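Local coordinates for genome polyprotein (Chicken sicinivirus JSY, PDB 6QWT) that probably acts as the viral RNA-dependent RNA polymerase (3Dpol), the part of the genome polyprotein that copies the RNA genome, at residues D213-W216 with T217-H221; P320-T324 with S325-I329; T373-I376 with H377-T380. One frame throughout, in Å; residues are numbered along the deposited sequence.

How the interactions relate
The three interactions follow one another along the chain, all within the polymerase family region. Interaction 1 lies on helix 212-222, which precedes palm strand 230-235; interaction 2 ends the loop after helix 298-316 and runs into strand 327-332, an edge strand of the same four-stranded antiparallel sheet; interaction 3 lies in the loop after strand 360-362, before strand 384-388. The centres of interactions 1 and 3 are about 15 Å apart, and the two meet: Tyr-220 OH lies 2.9 Å from His-377 NE2, a probable hydrogen bond. Interaction 2, centred about 22 Å and 19 Å from interactions 1 and 3, touches neither, its nearest atoms about 6 Å and 9 Å away.

Interaction 1. Residues D213-W216 with T217-H221; sequences DYHW and TPFYH
Matching first torsions set His-215 and Phe-219, one helical turn apart, against each other: both carry CG opposite the carbonyl carbon and beside the backbone N (chi1 -75° and -73°), and the Phe-219 ring is thereby directed back toward the CB and carbonyl of His-215. The methylene of His-215 sits over one face of the Phe-219 ring in a CH-pi contact, with CB 3.9 Å from the ring centroid and 16° from its normal. The carbonyl oxygen of His-215 also lies over a face of this ring, at 3.1 Å from Phe-219 CG. The imidazole itself is slid away, its plane near parallel to the phenyl but barely overlapping it. From another direction Trp-216 adds its six-membered ring obliquely, CE3 standing 3.8 Å from Phe-219 CD1, and completes an aromatic cluster on helix 212-222.

The helix is kinked here, since Pro-218 has no N-H to give and Thr-217 N makes no bond to the turn before. Pro-218 CD instead lies 3.2 Å from His-215 O. Regular bonding resumes with Phe-219 N to His-215 O (2.9 Å) and Tyr-220 N to Trp-216 O (3.1 Å), while a water links Asp-213 O with Thr-217 OG1, which also bonds to Ile-396 N.

Beyond the helix, Trp-216 stacks on Phe-386 of strand 384-388 and gives its NE1 proton to His-385 O. His-215 ND1 accepts from Asp-211 N, which is consistent with a nitrogen that carries no proton. The contact of His-215 CB with the Phe-219 ring, a weak CH-pi interaction, depends mainly on dispersion.

Interaction 2. Residues P320-T324 with S325-I329; sequences PDFDT and SAWRI
Phe-322 and Trp-327 meet obliquely, the phenyl and the five-membered indole ring inclined by 41°. Their centroids are 5.2 Å apart. The nearest approach is of Phe-322 CZ to Trp-327 CD1, at 3.5 Å. One face of the phenyl has the backbone N of Thr-324 over its centre. The indole is met at its edge by two carbonyl oxygens, those of Asp-323 and Thr-324. These rings flank a type I beta turn, Asp-323 to Ala-326, which ends the loop after helix 298-316 and leads into strand 327-332, the palm strand leading to the Gly-Asp-Asp sequence of polymerase motif C.

The turn is closed by Ala-326 N to Asp-323 O at 3.2 Å. An Asx turn is laid over it: with CG swung opposite its backbone N (chi1 -167°), Asp-323 brings OD1 to the N-H of Ser-325, 3.0 Å away on the anti side of the carboxylate. Its CG also packs on Ala-326 CB at 4.0 Å. A water accepts from Asp-323 N and donates to Ala-326 O, bridging the two ends of the turn.

Arg-80 makes a cation-pi contact with the indole and bonds to Trp-327 O, while Leu-313 of helix 298-316 also touches this side chain. Strand pairing begins at once, Ala-326 bonding through its backbone to Val-341.

Trp-327 NE1 donates to Thr-324 O at 2.8 Å; the oxygen lies only 11° out of the indole plane, whereas the donor approaches from well above the plane of the Thr-324 carbonyl.

Interaction 3. Residues T373-I376 with H377-T380; sequences TSSI and HDVT
This is a local turn contact in the loop between strands 360-362 and 384-388, where Ser-375 is hydrogen-bonded to His-377 and Asp-378 and, weakly, to Val-379, and Ile-376 packs on the ring of His-377. The serine hydroxyl lies between its backbone N and carbonyl carbon (chi1 81°), a rotation that lets Ser-375 OG accept from His-377 N at 3.1 Å. The same hydroxyl donates in a weak bond, Ser-375 OG to Asp-378 OD1, of 3.3 Å. That carboxylate oxygen is also reached by the backbone, again weakly, Ser-375 N lying 3.5 Å from Asp-378 OD1, so two donors from one residue converge on it.

Side-chain oxygen to the N-H two residues on defines an ST turn, here combined with backbone bonds from the same serine. Ser-375 O receives Asp-378 N at 3.1 Å, from well above the carbonyl plane, and a weaker bond from Val-379 N at 3.3 Å. The chain thus curls through a single tight turn just ahead of the Phe-Leu-Lys-Arg sequence that is characteristic of motif E in picornaviral polymerases.

Apolar side chains pack against the turn. The CG2 branch of Ile-376 stands almost squarely over the imidazole of His-377, 3.8 Å from the ring centroid and 5° off its normal, in a CH-pi contact. NE2 of this ring is the partner of Tyr-220 OH on helix 212-222. Val-379 CG2 approaches Ser-374 OG at 3.9 Å; the hydroxyl itself is bonded to Val-229 O, next to palm strand 230-235, and Val-379 also touches Ala-231 of that strand and Phe-386 of strand 384-388.

Interaction 1. Residues D213-W216 with T217-H221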
loop_
_atom_site.group_PDB
_atom_site.type_symbol
_atom_site.label_atom_id
_atom_site.label_comp_id
_atom_site.label_asym_id
_atom_site.label_seq_id
_atom_site.Cartn_x
_atom_site.Cartn_y
_atom_site.Cartn_z
ATOM N N ASP A 213 -6.037 7.722 13.001
ATOM C CA ASP A 213 -6.552 8.381 14.199
ATOM C C ASP A 213 -6.177 9.856 14.225
ATOM O O ASP A 213 -6.981 10.703 14.632
ATOM C CB ASP A 213 -6.023 7.687 15.455
ATOM C CG ASP A 213 -6.830 6.462 15.834
ATOM O OD1 ASP A 213 -6.431 5.771 16.795
ATOM O OD2 ASP A 213 -7.859 6.187 15.180
ATOM N N TYR A 214 -4.959 10.185 13.797
ATOM C CA TYR A 214 -4.481 11.561 13.854
ATOM C C TYR A 214 -4.762 12.329 12.567
ATOM O O TYR A 214 -5.240 13.466 12.611
ATOM C CB TYR A 214 -2.977 11.586 14.158
ATOM C CG TYR A 214 -2.390 12.983 14.167
ATOM C CD1 TYR A 214 -1.798 13.519 13.030
ATOM C CD2 TYR A 214 -2.436 13.767 15.313
ATOM C CE1 TYR A 214 -1.269 14.794 13.031
ATOM C CE2 TYR A 214 -1.906 15.047 15.324
ATOM C CZ TYR A 214 -1.325 15.555 14.179
ATOM O OH TYR A 214 -0.794 16.825 14.176
ATOM N N HIS A 215 -4.470 11.726 11.416
ATOM C CA HIS A 215 -4.443 12.478 10.169
ATOM C C HIS A 215 -5.810 12.629 9.519
ATOM O O HIS A 215 -5.942 13.433 8.590
ATOM C CB HIS A 215 -3.464 11.825 9.192
ATOM C CG HIS A 215 -2.031 12.081 9.534
ATOM N ND1 HIS A 215 -1.217 11.123 10.100
ATOM C CD2 HIS A 215 -1.276 13.199 9.422
ATOM C CE1 HIS A 215 -0.018 11.635 10.308
ATOM N NE2 HIS A 215 -0.026 12.894 9.907
ATOM N N TRP A 216 -6.826 11.906 9.985
ATOM C CA TRP A 216 -8.155 12.086 9.413
ATOM C C TRP A 216 -8.676 13.505 9.609
ATOM O O TRP A 216 -9.500 13.960 8.812
ATOM C CB TRP A 216 -9.126 11.065 10.010
ATOM C CG TRP A 216 -9.683 10.109 8.993
ATOM C CD1 TRP A 216 -10.998 9.855 8.748
ATOM C CD2 TRP A 216 -8.938 9.285 8.080
ATOM N NE1 TRP A 216 -11.124 8.926 7.743
ATOM C CE2 TRP A 216 -9.874 8.560 7.316
ATOM C CE3 TRP A 216 -7.574 9.091 7.835
ATOM C CZ2 TRP A 216 -9.491 7.657 6.324
ATOM C CZ3 TRP A 216 -7.194 8.193 6.850
ATOM C CH2 TRP A 216 -8.151 7.488 6.107
ATOM N N THR A 217 -8.191 14.227 10.635
ATOM C CA THR A 217 -8.628 15.612 10.819
ATOM C C THR A 217 -8.016 16.540 9.773
ATOM O O THR A 217 -8.772 17.236 9.073
ATOM C CB THR A 217 -8.344 16.067 12.256
ATOM O OG1 THR A 217 -9.180 15.345 13.171
ATOM C CG2 THR A 217 -8.604 17.565 12.413
ATOM N N PRO A 218 -6.687 16.609 9.602
ATOM C CA PRO A 218 -6.161 17.476 8.532
ATOM C C PRO A 218 -6.513 16.990 7.132
ATOM O O PRO A 218 -6.666 17.823 6.230
ATOM C CB PRO A 218 -4.644 17.467 8.779
ATOM C CG PRO A 218 -4.390 16.207 9.510
ATOM C CD PRO A 218 -5.590 16.004 10.385
ATOM N N PHE A 219 -6.641 15.676 6.918
ATOM C CA PHE A 219 -7.130 15.178 5.632
ATOM C C PHE A 219 -8.509 15.752 5.322
ATOM O O PHE A 219 -8.765 16.234 4.212
ATOM C CB PHE A 219 -7.193 13.645 5.638
ATOM C CG PHE A 219 -5.850 12.965 5.568
ATOM C CD1 PHE A 219 -5.765 11.579 5.586
ATOM C CD2 PHE A 219 -4.676 13.701 5.485
ATOM C CE1 PHE A 219 -4.536 10.940 5.521
ATOM C CE2 PHE A 219 -3.443 13.066 5.422
ATOM C CZ PHE A 219 -3.373 11.684 5.440
ATOM N N TYR A 220 -9.411 15.700 6.306
ATOM C CA TYR A 220 -10.772 16.201 6.137
ATOM C C TYR A 220 -10.782 17.691 5.810
ATOM O O TYR A 220 -11.418 18.125 4.841
ATOM C CB TYR A 220 -11.563 15.915 7.415
ATOM C CG TYR A 220 -12.998 16.379 7.435
ATOM C CD1 TYR A 220 -14.017 15.563 6.968
ATOM C CD2 TYR A 220 -13.341 17.616 7.968
ATOM C CE1 TYR A 220 -15.336 15.973 7.002
ATOM C CE2 TYR A 220 -14.657 18.037 8.008
ATOM C CZ TYR A 220 -15.649 17.210 7.523
ATOM O OH TYR A 220 -16.963 17.618 7.559
ATOM N N HIS A 221 -10.077 18.491 6.609
ATOM C CA HIS A 221 -10.111 19.935 6.418
ATOM C C HIS A 221 -9.367 20.379 5.162
ATOM O O HIS A 221 -9.604 21.492 4.679
ATOM C CB HIS A 221 -9.540 20.634 7.655
ATOM C CG HIS A 221 -10.382 20.467 8.881
ATOM N ND1 HIS A 221 -11.648 21.002 8.992
ATOM C CD2 HIS A 221 -10.148 19.814 10.044
ATOM C CE1 HIS A 221 -12.155 20.691 10.172
ATOM N NE2 HIS A 221 -11.264 19.971 10.830
HETATM O O HOH W 1 -8.380 12.388 13.021
#

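Interaction 2. Residues P320-T324 with S325-I329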
loop_
_atom_site.group_PDB
_atom_site.type_symbol
_atom_site.label_atom_id
_atom_site.label_comp_id
_atom_site.label_asym_id
_atom_site.label_seq_id
_atom_site.Cartn_x
_atom_site.Cartn_y
_atom_site.Cartn_z
ATOM N N PRO A 320 -11.452 20.395 -20.629
ATOM C CA PRO A 320 -11.381 21.804 -21.053
ATOM C C PRO A 320 -11.485 22.800 -19.909
ATOM O O PRO A 320 -10.918 23.896 -20.003
ATOM C CB PRO A 320 -12.563 21.936 -22.027
ATOM C CG PRO A 320 -13.489 20.806 -21.670
ATOM C CD PRO A 320 -12.594 19.685 -21.232
ATOM N N ASP A 321 -12.183 22.456 -18.829
ATOM C CA ASP A 321 -12.413 23.384 -17.730
ATOM C C ASP A 321 -11.515 23.121 -16.530
ATOM O O ASP A 321 -11.760 23.680 -15.457
ATOM C CB ASP A 321 -13.880 23.335 -17.300
ATOM C CG ASP A 321 -14.826 23.649 -18.438
ATOM O OD1 ASP A 321 -15.692 22.804 -18.747
ATOM O OD2 ASP A 321 -14.693 24.740 -19.032
ATOM N N PHE A 322 -10.487 22.289 -16.679
ATOM C CA PHE A 322 -9.607 21.992 -15.557
ATOM C C PHE A 322 -8.830 23.239 -15.159
ATOM O O PHE A 322 -8.135 23.840 -15.985
ATOM C CB PHE A 322 -8.643 20.861 -15.908
ATOM C CG PHE A 322 -7.620 20.584 -14.836
ATOM C CD1 PHE A 322 -8.018 20.310 -13.537
ATOM C CD2 PHE A 322 -6.266 20.605 -15.124
ATOM C CE1 PHE A 322 -7.085 20.062 -12.549
ATOM C CE2 PHE A 322 -5.327 20.354 -14.138
ATOM C CZ PHE A 322 -5.737 20.082 -12.850
ATOM N N ASP A 323 -8.958 23.630 -13.895
ATOM C CA ASP A 323 -8.169 24.715 -13.329
ATOM C C ASP A 323 -6.898 24.107 -12.747
ATOM O O ASP A 323 -6.953 23.363 -11.763
ATOM C CB ASP A 323 -8.975 25.464 -12.269
ATOM C CG ASP A 323 -8.342 26.785 -11.871
ATOM O OD1 ASP A 323 -7.104 26.842 -11.712
ATOM O OD2 ASP A 323 -9.089 27.770 -11.703
ATOM N N THR A 324 -5.752 24.419 -13.357
ATOM C CA THR A 324 -4.490 23.817 -12.939
ATOM C C THR A 324 -4.033 24.282 -11.566
ATOM O O THR A 324 -2.992 23.817 -11.093
ATOM C CB THR A 324 -3.392 24.106 -13.968
ATOM O OG1 THR A 324 -3.187 25.521 -14.077
ATOM C CG2 THR A 324 -3.776 23.541 -15.329
ATOM N N SER A 325 -4.781 25.171 -10.913
ATOM C CA SER A 325 -4.443 25.641 -9.583
ATOM C C SER A 325 -5.466 25.280 -8.516
ATOM O O SER A 325 -5.189 25.494 -7.332
ATOM C CB SER A 325 -4.258 27.168 -9.590
ATOM O OG SER A 325 -3.069 27.532 -10.267
ATOM N N ALA A 326 -6.634 24.754 -8.883
ATOM C CA ALA A 326 -7.705 24.479 -7.923
ATOM C C ALA A 326 -7.995 22.983 -7.929
ATOM O O ALA A 326 -8.994 22.530 -8.492
ATOM C CB ALA A 326 -8.957 25.300 -8.249
ATOM N N TRP A 327 -7.121 22.217 -7.279
ATOM C CA TRP A 327 -7.287 20.775 -7.196
ATOM C C TRP A 327 -6.464 20.244 -6.031
ATOM O O TRP A 327 -5.481 20.865 -5.615
ATOM C CB TRP A 327 -6.871 20.089 -8.504
ATOM C CG TRP A 327 -5.461 20.391 -8.916
ATOM C CD1 TRP A 327 -5.042 21.414 -9.718
ATOM C CD2 TRP A 327 -4.282 19.671 -8.537
ATOM N NE1 TRP A 327 -3.675 21.373 -9.866
ATOM C CE2 TRP A 327 -3.185 20.311 -9.151
ATOM C CE3 TRP A 327 -4.047 18.546 -7.742
ATOM C CZ2 TRP A 327 -1.875 19.864 -8.991
ATOM C CZ3 TRP A 327 -2.743 18.103 -7.586
ATOM C CH2 TRP A 327 -1.676 18.761 -8.206
ATOM N N ARG A 328 -6.878 19.091 -5.510
ATOM C CA ARG A 328 -6.121 18.396 -4.479
ATOM C C ARG A 328 -6.304 16.897 -4.659
ATOM O O ARG A 328 -7.420 16.426 -4.892
ATOM C CB ARG A 328 -6.552 18.814 -3.069
ATOM C CG ARG A 328 -5.986 17.924 -1.965
ATOM C CD ARG A 328 -6.290 18.482 -0.588
ATOM N NE ARG A 328 -5.638 19.768 -0.359
ATOM C CZ ARG A 328 -4.366 19.905 0.002
ATOM N NH1 ARG A 328 -3.605 18.832 0.174
ATOM N NH2 ARG A 328 -3.854 21.114 0.188
ATOM N N ILE A 329 -5.204 16.157 -4.549
ATOM C CA ILE A 329 -5.209 14.703 -4.661
ATOM C C ILE A 329 -4.599 14.121 -3.393
ATOM O O ILE A 329 -3.659 14.690 -2.828
ATOM C CB ILE A 329 -4.444 14.234 -5.920
ATOM C CG1 ILE A 329 -5.180 14.678 -7.189
ATOM C CG2 ILE A 329 -4.267 12.721 -5.921
ATOM C CD1 ILE A 329 -4.418 14.404 -8.482
HETATM O O HOH W 2 -9.911 22.073 -11.520
#

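Interaction 3. Residues T373-I376 with H377-T380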
loop_
_atom_site.group_PDB
_atom_site.type_symbol
_atom_site.label_atom_id
_atom_site.label_comp_id
_atom_site.label_asym_id
_atom_site.label_seq_id
_atom_site.Cartn_x
_atom_site.Cartn_y
_atom_site.Cartn_z
ATOM N N THR A 373 -23.285 12.812 -7.510
ATOM C CA THR A 373 -22.521 13.760 -6.714
ATOM C C THR A 373 -21.893 13.023 -5.539
ATOM O O THR A 373 -22.263 11.888 -5.223
ATOM C CB THR A 373 -23.394 14.923 -6.222
ATOM O OG1 THR A 373 -22.558 16.030 -5.862
ATOM C CG2 THR A 373 -24.223 14.504 -5.017
ATOM N N SER A 374 -20.928 13.677 -4.896
ATOM C CA SER A 374 -20.219 13.070 -3.778
ATOM C C SER A 374 -19.540 14.167 -2.969
ATOM O O SER A 374 -18.945 15.082 -3.540
ATOM C CB SER A 374 -19.186 12.045 -4.270
ATOM O OG SER A 374 -18.241 11.736 -3.262
ATOM N N SER A 375 -19.629 14.066 -1.649
ATOM C CA SER A 375 -19.016 15.030 -0.743
ATOM C C SER A 375 -18.027 14.320 0.178
ATOM O O SER A 375 -17.891 13.095 0.156
ATOM C CB SER A 375 -20.078 15.771 0.073
ATOM O OG SER A 375 -20.518 14.989 1.170
ATOM N N ILE A 376 -17.339 15.115 1.001
ATOM C CA ILE A 376 -16.402 14.567 1.973
ATOM C C ILE A 376 -17.101 13.648 2.969
ATOM O O ILE A 376 -16.448 12.813 3.604
ATOM C CB ILE A 376 -15.652 15.716 2.689
ATOM C CG1 ILE A 376 -14.445 15.186 3.467
ATOM C CG2 ILE A 376 -16.586 16.480 3.616
ATOM C CD1 ILE A 376 -13.360 14.599 2.591
ATOM N N HIS A 377 -18.426 13.763 3.105
ATOM C CA HIS A 377 -19.178 12.928 4.033
ATOM C C HIS A 377 -19.612 11.597 3.432
ATOM O O HIS A 377 -19.897 10.662 4.186
ATOM C CB HIS A 377 -20.412 13.682 4.538
ATOM C CG HIS A 377 -20.103 15.035 5.099
ATOM N ND1 HIS A 377 -20.452 16.205 4.457
ATOM C CD2 HIS A 377 -19.472 15.404 6.239
ATOM C CE1 HIS A 377 -20.050 17.235 5.177
ATOM N NE2 HIS A 377 -19.452 16.778 6.263
ATOM N N ASP A 378 -19.680 11.492 2.105
ATOM C CA ASP A 378 -20.015 10.233 1.448
ATOM C C ASP A 378 -18.793 9.384 1.138
ATOM O O ASP A 378 -18.934 8.180 0.892
ATOM C CB ASP A 378 -20.761 10.495 0.137
ATOM C CG ASP A 378 -22.088 11.178 0.350
ATOM O OD1 ASP A 378 -22.199 12.375 0.006
ATOM O OD2 ASP A 378 -23.020 10.519 0.860
ATOM N N VAL A 379 -17.616 9.978 1.158
ATOM C CA VAL A 379 -16.410 9.371 0.615
ATOM C C VAL A 379 -15.802 8.407 1.628
ATOM O O VAL A 379 -15.880 8.613 2.845
ATOM C CB VAL A 379 -15.428 10.494 0.214
ATOM C CG1 VAL A 379 -14.169 10.467 1.066
ATOM C CG2 VAL A 379 -15.117 10.440 -1.271
ATOM N N THR A 380 -15.207 7.328 1.121
ATOM C CA THR A 380 -14.423 6.401 1.928
ATOM C C THR A 380 -12.984 6.394 1.431
ATOM O O THR A 380 -12.733 6.439 0.223
ATOM C CB THR A 380 -14.986 4.972 1.885
ATOM O OG1 THR A 380 -14.804 4.420 0.575
ATOM C CG2 THR A 380 -16.466 4.964 2.240
HETATM O O HOH W 3 -16.683 10.215 4.598
#